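PDB 3ELE: amino Transferase from Eubacterium rectale, which probably transfers amino groups between amino acids and keto acids with pyridoxal-5'-phosphate as cofactor. Local coordinates for residues L89-F97 against V230-D238; P211-E222 against Y237-K248. All blocks are in the same frame, centred on the assembly; numbering follows the deposited sequence.

Interaction 1 (L89-F97 against V230-D238); sequences LNNTHGTHF and VPFVTKYYD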
# COMPACT_ATOMS: atom_id res chain seq x y z
N LEU A 89 6.03 -22.07 8.56
CA LEU A 89 4.71 -22.67 8.23
C LEU A 89 4.81 -24.20 8.05
O LEU A 89 3.95 -24.93 8.53
CB LEU A 89 4.09 -22.02 6.98
CG LEU A 89 3.65 -20.55 7.07
CD1 LEU A 89 3.17 -20.01 5.68
CD2 LEU A 89 2.59 -20.34 8.15
N ASN A 90 5.86 -24.66 7.37
CA ASN A 90 6.12 -26.10 7.19
C ASN A 90 6.38 -26.81 8.54
O ASN A 90 5.82 -27.86 8.79
CB ASN A 90 7.27 -26.34 6.20
CG ASN A 90 6.98 -25.77 4.81
OD1 ASN A 90 5.85 -25.37 4.51
ND2 ASN A 90 8.02 -25.67 3.98
N ASN A 91 7.20 -26.21 9.40
CA ASN A 91 7.48 -26.76 10.73
C ASN A 91 6.27 -26.77 11.68
O ASN A 91 6.20 -27.64 12.56
CB ASN A 91 8.66 -26.05 11.41
CG ASN A 91 10.02 -26.35 10.74
OD1 ASN A 91 10.25 -27.45 10.20
ND2 ASN A 91 10.94 -25.38 10.82
N THR A 92 5.33 -25.83 11.49
CA THR A 92 4.13 -25.71 12.34
C THR A 92 2.93 -26.54 11.83
O THR A 92 2.20 -27.13 12.63
CB THR A 92 3.68 -24.22 12.44
OG1 THR A 92 4.83 -23.40 12.71
CG2 THR A 92 2.61 -24.02 13.51
N HIS A 93 2.74 -26.57 10.51
CA HIS A 93 1.58 -27.21 9.87
C HIS A 93 1.84 -28.47 9.04
O HIS A 93 0.87 -29.18 8.67
CB HIS A 93 0.87 -26.17 9.01
CG HIS A 93 0.50 -24.94 9.77
ND1 HIS A 93 -0.49 -24.95 10.73
CD2 HIS A 93 1.00 -23.69 9.75
CE1 HIS A 93 -0.58 -23.74 11.26
NE2 HIS A 93 0.31 -22.96 10.68
N GLY A 94 3.10 -28.78 8.78
CA GLY A 94 3.44 -29.95 7.96
C GLY A 94 3.21 -29.77 6.47
O GLY A 94 3.12 -30.73 5.73
N THR A 95 3.16 -28.50 6.05
CA THR A 95 3.04 -28.09 4.68
C THR A 95 4.44 -28.21 4.01
O THR A 95 5.43 -28.59 4.68
CB THR A 95 2.46 -26.65 4.61
OG1 THR A 95 3.20 -25.79 5.49
CG2 THR A 95 1.03 -26.67 5.03
N HIS A 96 4.51 -27.90 2.71
CA HIS A 96 5.76 -28.01 1.91
C HIS A 96 5.99 -26.77 1.03
O HIS A 96 6.41 -26.87 -0.13
CB HIS A 96 5.74 -29.30 1.06
CG HIS A 96 4.53 -29.42 0.19
ND1 HIS A 96 3.36 -30.00 0.63
CD2 HIS A 96 4.29 -29.00 -1.08
CE1 HIS A 96 2.46 -29.95 -0.34
NE2 HIS A 96 2.99 -29.34 -1.38
N PHE A 97 5.76 -25.59 1.62
CA PHE A 97 5.95 -24.32 0.91
C PHE A 97 7.44 -23.99 0.78
O PHE A 97 8.28 -24.48 1.53
CB PHE A 97 5.29 -23.14 1.64
CG PHE A 97 3.84 -23.32 1.92
CD1 PHE A 97 2.94 -23.49 0.87
CD2 PHE A 97 3.34 -23.30 3.23
CE1 PHE A 97 1.61 -23.67 1.10
CE2 PHE A 97 1.99 -23.46 3.48
CZ PHE A 97 1.12 -23.64 2.41
N VAL A 230 -6.74 -24.18 14.97
CA VAL A 230 -7.12 -23.43 13.78
C VAL A 230 -6.54 -24.30 12.64
O VAL A 230 -5.32 -24.33 12.47
CB VAL A 230 -6.51 -22.00 13.77
CG1 VAL A 230 -6.99 -21.22 12.55
CG2 VAL A 230 -6.91 -21.25 15.02
N PRO A 231 -7.37 -25.07 11.91
CA PRO A 231 -6.80 -25.87 10.80
C PRO A 231 -6.15 -25.04 9.70
O PRO A 231 -6.71 -24.01 9.33
CB PRO A 231 -8.04 -26.58 10.22
CG PRO A 231 -9.00 -26.60 11.28
CD PRO A 231 -8.81 -25.32 12.03
N PHE A 232 -5.02 -25.50 9.15
CA PHE A 232 -4.35 -24.79 8.06
C PHE A 232 -5.07 -25.22 6.77
O PHE A 232 -4.87 -26.33 6.26
CB PHE A 232 -2.83 -25.03 8.02
CG PHE A 232 -2.10 -23.90 7.36
CD1 PHE A 232 -1.82 -22.74 8.07
CD2 PHE A 232 -1.77 -23.96 6.03
CE1 PHE A 232 -1.18 -21.67 7.45
CE2 PHE A 232 -1.13 -22.90 5.41
CZ PHE A 232 -0.85 -21.75 6.12
N VAL A 233 -5.84 -24.29 6.22
CA VAL A 233 -6.83 -24.55 5.15
C VAL A 233 -6.28 -25.11 3.83
O VAL A 233 -6.98 -25.87 3.14
CB VAL A 233 -7.70 -23.29 4.87
CG1 VAL A 233 -8.81 -23.57 3.85
CG2 VAL A 233 -8.31 -22.78 6.18
N THR A 234 -5.03 -24.76 3.50
CA THR A 234 -4.38 -25.20 2.25
C THR A 234 -4.24 -26.71 2.18
O THR A 234 -4.21 -27.27 1.09
CB THR A 234 -3.00 -24.52 2.02
OG1 THR A 234 -2.05 -24.98 2.99
CG2 THR A 234 -3.13 -22.97 2.06
N LYS A 235 -4.16 -27.34 3.37
CA LYS A 235 -4.08 -28.79 3.48
C LYS A 235 -5.38 -29.51 3.16
O LYS A 235 -5.34 -30.72 2.90
CB LYS A 235 -3.64 -29.20 4.89
CG LYS A 235 -2.30 -28.61 5.30
CD LYS A 235 -1.56 -29.52 6.30
CE LYS A 235 -2.33 -29.78 7.57
NZ LYS A 235 -1.49 -30.50 8.58
N TYR A 236 -6.50 -28.80 3.23
CA TYR A 236 -7.85 -29.34 3.01
C TYR A 236 -8.46 -29.00 1.64
O TYR A 236 -9.32 -29.73 1.14
CB TYR A 236 -8.77 -28.82 4.13
CG TYR A 236 -8.34 -29.29 5.51
CD1 TYR A 236 -7.41 -28.55 6.26
CD2 TYR A 236 -8.86 -30.48 6.06
CE1 TYR A 236 -7.00 -28.98 7.53
CE2 TYR A 236 -8.44 -30.92 7.33
CZ TYR A 236 -7.52 -30.17 8.06
OH TYR A 236 -7.11 -30.61 9.29
N TYR A 237 -8.04 -27.87 1.07
CA TYR A 237 -8.54 -27.38 -0.19
C TYR A 237 -7.38 -26.84 -1.03
O TYR A 237 -6.61 -25.99 -0.57
CB TYR A 237 -9.60 -26.31 0.10
CG TYR A 237 -10.42 -25.94 -1.12
CD1 TYR A 237 -11.30 -26.86 -1.69
CD2 TYR A 237 -10.34 -24.67 -1.69
CE1 TYR A 237 -12.07 -26.54 -2.82
CE2 TYR A 237 -11.10 -24.34 -2.84
CZ TYR A 237 -11.96 -25.28 -3.39
OH TYR A 237 -12.71 -24.97 -4.50
N ASP A 238 -7.25 -27.35 -2.24
CA ASP A 238 -6.14 -26.99 -3.13
C ASP A 238 -6.13 -25.50 -3.50
O ASP A 238 -5.14 -24.81 -3.25
CB ASP A 238 -6.13 -27.89 -4.37
CG ASP A 238 -5.64 -29.30 -4.09
OD1 ASP A 238 -5.07 -29.59 -3.01
OD2 ASP A 238 -5.80 -30.13 -4.98
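His93, in the last turn of a helix, and Phe232, in an irregular loop, mark the closest backbone approach, with CA atoms 6.7 Å apart; Gly94, with positive phi, turns the chain out of the helix beyond it. Phe232 lays its ring against a face of the His93 imidazole in a stack with centroids 4.2 Å apart and planes at 30°, and its CD1 sits over the centre of the imidazole. Phe232 CB also lies over this face in a CH-pi contact. The methyl CG2 of Thr92 lies over the opposite face. The first torsion of Phe232 (chi1 -154°) turns CG away from its own backbone N, which carries the ring between His93 and Phe97. Phe97 CE2 meets Phe232 CE2 at 3.7 Å, Leu89 CD2 touches CE1, and Thr95 CG2 approaches CD2. With an alanine in place of His93, Phe232 would probably lose its stacking partner and face a gap at the helix end. Lys235, bent at chi3 (-59°), passes Thr95 CG2, and Lys235 NZ donates a 2.7 Å hydrogen bond to His93 O, close to the line of its C=O; the positive ammonium is likely to suit the partial negative charge of the helix C terminus. Asn90 OD1 accepts from both Thr95 OG1 and Phe97 N, bracing the exit loop. The contact packs the C-terminal end of helix 79-93 against the loop leading to strand 240-245 in the class I and II aminotransferase fold, with strand 258-261 of the mixed sheet packing on Leu89, Phe97 and Phe232.

Interaction 2 (P211-E222 against Y237-K248); sequences PIFIIADEPYRE and YDNTLVCYSYSK. With PLP (pyridoxal-5'-phosphate), chain E.
A water is gripped from both segments: it donates to Pro219 O at 2.7 Å and to Ser245 O, and accepts from Lys248 N, thereby tying the chain after strand 213-217 to the end of strand 240-245 and the residues that follow it. The contact exemplifies a parallel strand pair whose C-terminal ends build a cofactor site. Strands 213-217 and 240-245 run 15° from parallel, joined by five backbone bonds from Ile214 N to Asn239 O through to Glu218 N to Cys243 O. At the start of the pair, Tyr237 OH gives Ile212 O an in-plane bond of 2.6 Å, its ring beside Ile214 CD1, while Asn239 CB lies over a face of Phe213. At the other end the first torsion of Tyr244 (chi1 -176°) places CG opposite the backbone N and brings the ring edge to Glu218 O. Tyr244 OH donates a 2.8 Å hydrogen bond to Glu222 OE1 from above the carboxylate plane, the carboxylate standing 83° from the ring. Glu218 is held side-on by Arg221, NE to OE1 and NH2 to OE2. Pyridoxal-5'-phosphate lies over these ends: Asp217 OD2, which also bonds Tyr137, is 2.7 Å from its N1, Tyr220 OH hydrogen-bonds O3 at 2.6 Å, and Ser245 OG gives O1P a bond. Lys248 bends past the Tyr220 ring; its NZ is 3.1 Å from C4A, not covalently joined in this model but placed as the lysine that forms the Schiff base in this family. Strand 173-178 flanks strand 213-217 and strand 258-261, antiparallel, flanks strand 240-245; helix 191-208 packs on Ile214 and Tyr237, and helix 108-119 on Phe213, Asp217 and Cys243.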
# COMPACT_ATOMS: atom_id res chain seq x y z
N PRO A 211 -12.50 -23.04 -10.89
CA PRO A 211 -12.17 -23.02 -9.46
C PRO A 211 -12.87 -21.93 -8.64
O PRO A 211 -12.93 -20.79 -9.08
CB PRO A 211 -10.66 -22.74 -9.46
CG PRO A 211 -10.19 -23.23 -10.78
CD PRO A 211 -11.28 -22.84 -11.71
N ILE A 212 -13.41 -22.31 -7.48
CA ILE A 212 -13.98 -21.36 -6.51
C ILE A 212 -12.90 -21.34 -5.44
O ILE A 212 -12.66 -22.35 -4.78
CB ILE A 212 -15.31 -21.80 -5.90
CG1 ILE A 212 -16.38 -22.00 -6.99
CG2 ILE A 212 -15.81 -20.77 -4.87
CD1 ILE A 212 -17.63 -22.70 -6.50
N PHE A 213 -12.22 -20.20 -5.29
CA PHE A 213 -11.18 -20.08 -4.28
C PHE A 213 -11.70 -19.91 -2.88
O PHE A 213 -12.81 -19.45 -2.68
CB PHE A 213 -10.24 -18.91 -4.61
CG PHE A 213 -9.32 -19.23 -5.71
CD1 PHE A 213 -9.73 -19.10 -7.04
CD2 PHE A 213 -8.06 -19.77 -5.44
CE1 PHE A 213 -8.88 -19.47 -8.08
CE2 PHE A 213 -7.21 -20.14 -6.46
CZ PHE A 213 -7.62 -19.98 -7.77
N ILE A 214 -10.91 -20.37 -1.91
CA ILE A 214 -11.11 -20.04 -0.50
C ILE A 214 -10.11 -18.88 -0.32
O ILE A 214 -8.95 -19.01 -0.69
CB ILE A 214 -10.74 -21.17 0.48
CG1 ILE A 214 -11.82 -22.24 0.50
CG2 ILE A 214 -10.59 -20.64 1.94
CD1 ILE A 214 -11.52 -23.45 1.46
N ILE A 215 -10.59 -17.74 0.17
CA ILE A 215 -9.74 -16.60 0.52
C ILE A 215 -9.79 -16.63 2.03
O ILE A 215 -10.81 -16.29 2.60
CB ILE A 215 -10.23 -15.26 -0.08
CG1 ILE A 215 -10.29 -15.34 -1.60
CG2 ILE A 215 -9.34 -14.10 0.34
CD1 ILE A 215 -11.64 -15.77 -2.14
N ALA A 216 -8.69 -17.09 2.66
CA ALA A 216 -8.57 -17.25 4.10
C ALA A 216 -7.95 -16.02 4.73
O ALA A 216 -6.75 -15.79 4.60
CB ALA A 216 -7.73 -18.51 4.44
N ASP A 217 -8.77 -15.26 5.46
CA ASP A 217 -8.38 -14.02 6.15
C ASP A 217 -7.96 -14.42 7.55
O ASP A 217 -8.80 -14.52 8.45
CB ASP A 217 -9.56 -13.04 6.16
CG ASP A 217 -9.21 -11.68 6.65
OD1 ASP A 217 -8.01 -11.34 6.70
OD2 ASP A 217 -10.14 -10.91 6.94
N GLU A 218 -6.65 -14.63 7.75
CA GLU A 218 -6.10 -15.21 9.00
C GLU A 218 -5.32 -14.36 10.00
O GLU A 218 -4.49 -14.91 10.74
CB GLU A 218 -5.19 -16.37 8.62
CG GLU A 218 -5.85 -17.44 7.80
CD GLU A 218 -5.15 -18.76 7.94
OE1 GLU A 218 -3.91 -18.77 8.09
OE2 GLU A 218 -5.86 -19.78 7.95
N PRO A 219 -5.61 -13.04 10.12
CA PRO A 219 -4.78 -12.26 11.06
C PRO A 219 -4.92 -12.62 12.55
O PRO A 219 -3.99 -12.31 13.31
CB PRO A 219 -5.18 -10.80 10.78
CG PRO A 219 -6.61 -10.88 10.34
CD PRO A 219 -6.68 -12.20 9.53
N TYR A 220 -6.03 -13.27 12.95
CA TYR A 220 -6.25 -13.72 14.35
C TYR A 220 -5.80 -15.16 14.62
O TYR A 220 -6.06 -15.68 15.72
CB TYR A 220 -7.75 -13.59 14.75
CG TYR A 220 -8.27 -12.19 14.59
CD1 TYR A 220 -7.96 -11.23 15.52
CD2 TYR A 220 -9.04 -11.81 13.48
CE1 TYR A 220 -8.41 -9.93 15.39
CE2 TYR A 220 -9.49 -10.49 13.34
CZ TYR A 220 -9.15 -9.56 14.31
OH TYR A 220 -9.53 -8.25 14.25
N ARG A 221 -5.15 -15.81 13.64
CA ARG A 221 -4.71 -17.22 13.74
C ARG A 221 -4.12 -17.61 15.08
O ARG A 221 -4.53 -18.63 15.64
CB ARG A 221 -3.74 -17.60 12.59
CG ARG A 221 -3.05 -19.00 12.76
CD ARG A 221 -2.37 -19.48 11.50
NE ARG A 221 -3.35 -20.09 10.61
CZ ARG A 221 -3.82 -21.33 10.73
NH1 ARG A 221 -3.48 -22.13 11.74
NH2 ARG A 221 -4.70 -21.77 9.86
N GLU A 222 -3.20 -16.79 15.61
CA GLU A 222 -2.54 -17.09 16.90
C GLU A 222 -3.33 -16.58 18.12
O GLU A 222 -2.97 -16.93 19.24
CB GLU A 222 -1.10 -16.59 16.96
CG GLU A 222 -0.16 -17.22 15.92
CD GLU A 222 -0.34 -16.70 14.52
OE1 GLU A 222 -0.73 -15.51 14.37
OE2 GLU A 222 -0.10 -17.48 13.57
N TYR A 237 -8.04 -27.87 1.07
CA TYR A 237 -8.54 -27.38 -0.19
C TYR A 237 -7.38 -26.84 -1.03
O TYR A 237 -6.61 -25.99 -0.57
CB TYR A 237 -9.60 -26.31 0.10
CG TYR A 237 -10.42 -25.94 -1.12
CD1 TYR A 237 -11.30 -26.86 -1.69
CD2 TYR A 237 -10.34 -24.67 -1.69
CE1 TYR A 237 -12.07 -26.54 -2.82
CE2 TYR A 237 -11.10 -24.34 -2.84
CZ TYR A 237 -11.96 -25.28 -3.39
OH TYR A 237 -12.71 -24.97 -4.50
N ASP A 238 -7.25 -27.35 -2.24
CA ASP A 238 -6.14 -26.99 -3.13
C ASP A 238 -6.13 -25.50 -3.50
O ASP A 238 -5.14 -24.81 -3.25
CB ASP A 238 -6.13 -27.89 -4.37
CG ASP A 238 -5.64 -29.30 -4.09
OD1 ASP A 238 -5.07 -29.59 -3.01
OD2 ASP A 238 -5.80 -30.13 -4.98
N ASN A 239 -7.26 -25.02 -4.01
CA ASN A 239 -7.43 -23.60 -4.42
C ASN A 239 -7.74 -22.69 -3.23
O ASN A 239 -8.83 -22.18 -3.07
CB ASN A 239 -8.48 -23.50 -5.54
CG ASN A 239 -8.00 -24.14 -6.84
OD1 ASN A 239 -6.92 -23.82 -7.32
ND2 ASN A 239 -8.80 -25.02 -7.41
N THR A 240 -6.73 -22.47 -2.41
CA THR A 240 -6.82 -21.63 -1.22
C THR A 240 -5.72 -20.60 -1.30
O THR A 240 -4.57 -20.95 -1.58
CB THR A 240 -6.61 -22.47 0.04
OG1 THR A 240 -7.60 -23.49 0.09
CG2 THR A 240 -6.64 -21.61 1.37
N LEU A 241 -6.11 -19.34 -1.09
CA LEU A 241 -5.20 -18.20 -0.96
C LEU A 241 -5.28 -17.81 0.50
O LEU A 241 -6.39 -17.69 1.02
CB LEU A 241 -5.65 -17.03 -1.85
CG LEU A 241 -5.47 -17.25 -3.35
CD1 LEU A 241 -6.31 -16.26 -4.17
CD2 LEU A 241 -3.98 -17.17 -3.70
N VAL A 242 -4.13 -17.65 1.16
CA VAL A 242 -4.09 -17.26 2.58
C VAL A 242 -3.58 -15.83 2.67
O VAL A 242 -2.58 -15.50 2.05
CB VAL A 242 -3.22 -18.21 3.44
CG1 VAL A 242 -3.18 -17.73 4.91
CG2 VAL A 242 -3.77 -19.67 3.35
N CYS A 243 -4.32 -15.00 3.41
CA CYS A 243 -4.01 -13.60 3.67
C CYS A 243 -3.70 -13.53 5.15
O CYS A 243 -4.54 -13.92 5.99
CB CYS A 243 -5.21 -12.69 3.35
SG CYS A 243 -5.63 -12.72 1.60
N TYR A 244 -2.51 -13.05 5.46
CA TYR A 244 -2.05 -12.94 6.81
C TYR A 244 -1.38 -11.58 7.03
O TYR A 244 -1.02 -10.89 6.08
CB TYR A 244 -1.08 -14.10 7.08
CG TYR A 244 -0.59 -14.14 8.50
CD1 TYR A 244 -1.41 -14.66 9.53
CD2 TYR A 244 0.64 -13.58 8.86
CE1 TYR A 244 -0.99 -14.66 10.85
CE2 TYR A 244 1.08 -13.58 10.19
CZ TYR A 244 0.27 -14.13 11.18
OH TYR A 244 0.72 -14.11 12.48
N SER A 245 -1.32 -11.16 8.29
CA SER A 245 -0.56 -9.99 8.68
C SER A 245 -0.11 -10.15 10.13
O SER A 245 -0.66 -10.96 10.87
CB SER A 245 -1.36 -8.70 8.50
OG SER A 245 -2.28 -8.48 9.55
N TYR A 246 0.89 -9.35 10.50
CA TYR A 246 1.45 -9.33 11.86
C TYR A 246 0.81 -8.25 12.75
O TYR A 246 1.34 -7.94 13.81
CB TYR A 246 2.98 -9.21 11.79
CG TYR A 246 3.60 -10.40 11.08
CD1 TYR A 246 3.74 -10.41 9.69
CD2 TYR A 246 4.01 -11.53 11.79
CE1 TYR A 246 4.28 -11.51 9.02
CE2 TYR A 246 4.57 -12.66 11.12
CZ TYR A 246 4.69 -12.63 9.74
OH TYR A 246 5.22 -13.69 9.03
N SER A 247 -0.36 -7.73 12.33
CA SER A 247 -1.08 -6.69 13.05
C SER A 247 -1.54 -7.13 14.44
O SER A 247 -1.46 -6.34 15.38
CB SER A 247 -2.26 -6.17 12.22
OG SER A 247 -1.83 -5.66 10.95
N LYS A 248 -1.97 -8.38 14.58
CA LYS A 248 -2.45 -8.93 15.87
C LYS A 248 -1.44 -9.80 16.60
O LYS A 248 -1.30 -9.70 17.84
CB LYS A 248 -3.75 -9.71 15.67
CG LYS A 248 -4.97 -8.84 15.49
CD LYS A 248 -5.16 -8.33 14.09
CE LYS A 248 -6.14 -7.17 14.03
NZ LYS A 248 -6.25 -6.67 12.64
N1 PLP E . -9.38 -8.93 8.58
C2 PLP E . -10.11 -8.85 9.77
C2A PLP E . -11.19 -9.86 10.03
C3 PLP E . -9.82 -7.86 10.72
O3 PLP E . -10.52 -7.78 11.90
C4 PLP E . -8.81 -6.90 10.47
C4A PLP E . -8.86 -5.63 11.30
O4A PLP E . -9.57 -4.69 10.95
C5 PLP E . -8.07 -7.00 9.25
C6 PLP E . -8.37 -8.02 8.31
C5A PLP E . -6.99 -6.02 8.86
O4P PLP E . -5.71 -6.40 9.26
P PLP E . -4.48 -5.49 8.77
O1P PLP E . -3.27 -6.35 8.53
O2P PLP E . -4.11 -4.53 9.86
O3P PLP E . -4.80 -4.73 7.52
O HOH W 1 -1.75 -10.89 13.12

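In the fold
Following the chain from the N terminus, helix 79-93 ends in segment 89-97, whose partner follows after 132 intervening residues; in between, the chain lays down several strands of the mixed sheet. Interaction 2 starts inside that span, at 211-222, and closes a short loop of 14 residues on 237-248, beyond the start of 230-238. The two contacts therefore cross rather than nest, and they share Tyr237 and Asp238. Arg221 links them directly: NH1 lies 3.0 Å from Val230 O, a probable hydrogen bond, and its guanidinium also packs on His93 and Phe232. Together they tie an outlying helix end, through the connecting loop, to the strand pair bearing the cofactor.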